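Local coordinates for protein DNA polymerase (Bacillus phage phi29, PDB 2PYL) that replicates the phage genome by protein-primed, highly processive strand-displacement DNA synthesis and proofreads it with a 3'-5' exonuclease activity, at residues E244-D249 and W483-T488. The protein carries 2 engineered substitutions. Residues are numbered along the deposited sequence; the frame is centred on the assembly and turned at random.
Sequences EGMVFD and WAHEST. With MG (magnesium ion), chain E.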
loop_
_atom_site.group_PDB
_atom_site.type_symbol
_atom_site.label_atom_id
_atom_site.label_comp_id
_atom_site.label_asym_id
_atom_site.label_seq_id
_atom_site.Cartn_x
_atom_site.Cartn_y
_atom_site.Cartn_z
ATOM N N GLU C 244 3.292 30.287 10.579
ATOM C CA GLU C 244 3.622 29.964 9.195
ATOM C C GLU C 244 4.794 28.974 9.022
ATOM O O GLU C 244 5.792 28.999 9.748
ATOM C CB GLU C 244 3.938 31.235 8.416
ATOM C CG GLU C 244 2.751 32.138 8.151
ATOM C CD GLU C 244 3.155 33.401 7.398
ATOM O OE1 GLU C 244 4.249 33.934 7.668
ATOM O OE2 GLU C 244 2.381 33.859 6.534
ATOM N N GLY C 245 4.658 28.131 8.007
ATOM C CA GLY C 245 5.672 27.156 7.665
ATOM C C GLY C 245 5.473 26.657 6.252
ATOM O O GLY C 245 4.580 27.117 5.535
ATOM N N MET C 246 6.303 25.699 5.867
ATOM C CA MET C 246 6.328 25.176 4.513
ATOM C C MET C 246 6.690 23.687 4.495
ATOM O O MET C 246 7.359 23.172 5.405
ATOM C CB MET C 246 7.314 25.979 3.652
ATOM C CG MET C 246 8.795 25.935 4.108
ATOM S SD MET C 246 9.821 27.324 3.520
ATOM C CE MET C 246 9.403 27.358 1.778
ATOM N N VAL C 247 6.246 23.019 3.436
ATOM C CA VAL C 247 6.484 21.599 3.222
ATOM C C VAL C 247 7.256 21.404 1.932
ATOM O O VAL C 247 6.900 21.958 0.884
ATOM C CB VAL C 247 5.163 20.792 3.152
ATOM C CG1 VAL C 247 5.460 19.279 3.019
ATOM C CG2 VAL C 247 4.306 21.100 4.385
ATOM N N PHE C 248 8.337 20.641 2.036
ATOM C CA PHE C 248 9.104 20.215 0.886
ATOM C C PHE C 248 8.866 18.732 0.688
ATOM O O PHE C 248 8.879 17.965 1.647
ATOM C CB PHE C 248 10.591 20.486 1.073
ATOM C CG PHE C 248 10.958 21.945 1.004
ATOM C CD1 PHE C 248 10.917 22.742 2.143
ATOM C CD2 PHE C 248 11.346 22.522 -0.196
ATOM C CE1 PHE C 248 11.252 24.086 2.083
ATOM C CE2 PHE C 248 11.686 23.871 -0.256
ATOM C CZ PHE C 248 11.634 24.648 0.890
ATOM N N ASP C 249 8.662 18.339 -0.560
ATOM C CA ASP C 249 8.292 16.970 -0.905
ATOM C C ASP C 249 9.166 16.476 -2.043
ATOM O O ASP C 249 9.175 17.087 -3.105
ATOM C CB ASP C 249 6.831 16.941 -1.380
ATOM C CG ASP C 249 6.066 15.761 -0.844
ATOM O OD1 ASP C 249 5.981 15.676 0.391
ATOM O OD2 ASP C 249 5.524 14.938 -1.621
ATOM N N TRP C 483 13.703 18.145 -4.289
ATOM C CA TRP C 483 12.672 18.588 -3.375
ATOM C C TRP C 483 11.786 19.642 -4.042
ATOM O O TRP C 483 12.271 20.613 -4.610
ATOM C CB TRP C 483 13.289 19.152 -2.102
ATOM C CG TRP C 483 14.089 18.145 -1.331
ATOM C CD1 TRP C 483 15.394 17.815 -1.539
ATOM C CD2 TRP C 483 13.643 17.348 -0.231
ATOM N NE1 TRP C 483 15.788 16.862 -0.642
ATOM C CE2 TRP C 483 14.729 16.554 0.173
ATOM C CE3 TRP C 483 12.430 17.223 0.446
ATOM C CZ2 TRP C 483 14.641 15.647 1.218
ATOM C CZ3 TRP C 483 12.353 16.334 1.499
ATOM C CH2 TRP C 483 13.451 15.551 1.869
ATOM N N ALA C 484 10.478 19.427 -3.976
ATOM C CA ALA C 484 9.510 20.418 -4.405
ATOM C C ALA C 484 9.045 21.153 -3.164
ATOM O O ALA C 484 8.675 20.520 -2.181
ATOM C CB ALA C 484 8.320 19.736 -5.087
ATOM N N HIS C 485 9.084 22.482 -3.194
ATOM C CA HIS C 485 8.310 23.281 -2.246
ATOM C C HIS C 485 6.839 23.062 -2.605
ATOM O O HIS C 485 6.325 23.630 -3.577
ATOM C CB HIS C 485 8.701 24.763 -2.325
ATOM C CG HIS C 485 7.894 25.657 -1.436
ATOM N ND1 HIS C 485 7.734 27.002 -1.685
ATOM C CD2 HIS C 485 7.199 25.401 -0.301
ATOM C CE1 HIS C 485 6.983 27.537 -0.740
ATOM N NE2 HIS C 485 6.641 26.587 0.109
ATOM N N GLU C 486 6.168 22.211 -1.837
ATOM C CA GLU C 486 4.827 21.770 -2.203
ATOM C C GLU C 486 3.761 22.742 -1.728
ATOM O O GLU C 486 2.841 23.074 -2.481
ATOM C CB GLU C 486 4.523 20.389 -1.635
ATOM C CG GLU C 486 3.151 19.882 -2.085
ATOM C CD GLU C 486 2.864 18.460 -1.650
ATOM O OE1 GLU C 486 3.046 18.153 -0.441
ATOM O OE2 GLU C 486 2.447 17.662 -2.528
ATOM N N SER C 487 3.870 23.173 -0.475
ATOM C CA SER C 487 2.905 24.094 0.080
ATOM C C SER C 487 3.489 24.990 1.160
ATOM O O SER C 487 4.592 24.772 1.637
ATOM C CB SER C 487 1.684 23.332 0.613
ATOM O OG SER C 487 2.034 22.422 1.625
ATOM N N THR C 488 2.717 26.018 1.505
ATOM C CA THR C 488 3.001 26.904 2.618
ATOM C C THR C 488 1.716 26.998 3.444
ATOM O O THR C 488 0.627 27.117 2.890
ATOM C CB THR C 488 3.445 28.302 2.110
ATOM O OG1 THR C 488 4.639 28.166 1.333
ATOM C CG2 THR C 488 3.712 29.268 3.260
HETATM MG MG MG E . 4.829 12.937 -0.765
HETATM O O HOH W 1 3.662 15.968 1.548
HETATM O O HOH W 2 2.592 15.306 -0.527
HETATM O O HOH W 3 3.240 13.496 -2.208
#
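Val247 and Asp249 bind the backbone of 483-488 in an antiparallel ladder. Val247 N donates to Ser487 O at 3.0 Å, and Glu486 N donates to Val247 O. Asp249 N donates to Ala484 O at 2.7 Å, and Ala484 N donates back to Asp249 O. Two residues, Glu486 and Ser487, stand opposite the single Val247, a classic beta bulge.

The bulge turns Glu486 toward strand 245-249. Its CB lies 3.8 Å from Val247 O. CG stands anti to the backbone N (chi1 -177°), and the extended chain runs alongside Asp249, pointing the same way. OE1 ends 3.9 Å from Asp249 OD1, with the two carboxylates stacked at 22°. Two waters lie between them, each within hydrogen-bonding distance of both: water 1 between Glu486 OE1 and Asp249 OD1, water 2 between Glu486 OE1 and Asp249 OD2. Asp249 OD2 binds the magnesium ion at 2.3 Å.

Met246, Phe248, His485 and Thr488 share the face opposite to that of Val247, Asp249, Ala484 and Ser487. The bent end of Met246 sets CE over one face of the His485 ring, 3.5 Å from its centroid, a CH-pi contact. Phe248 CE2 meets His485 CB at 3.7 Å. A weak hydrogen bond joins His485 NE2 to Thr488 OG1.

Strand 459-463 flanks 245-249 on its other side, and Asp458 shares the magnesium. These strands are part of the antiparallel palm sheet of a family B DNA polymerase, with the catalytic aspartate Asp249 beside the incoming thymidine triphosphate.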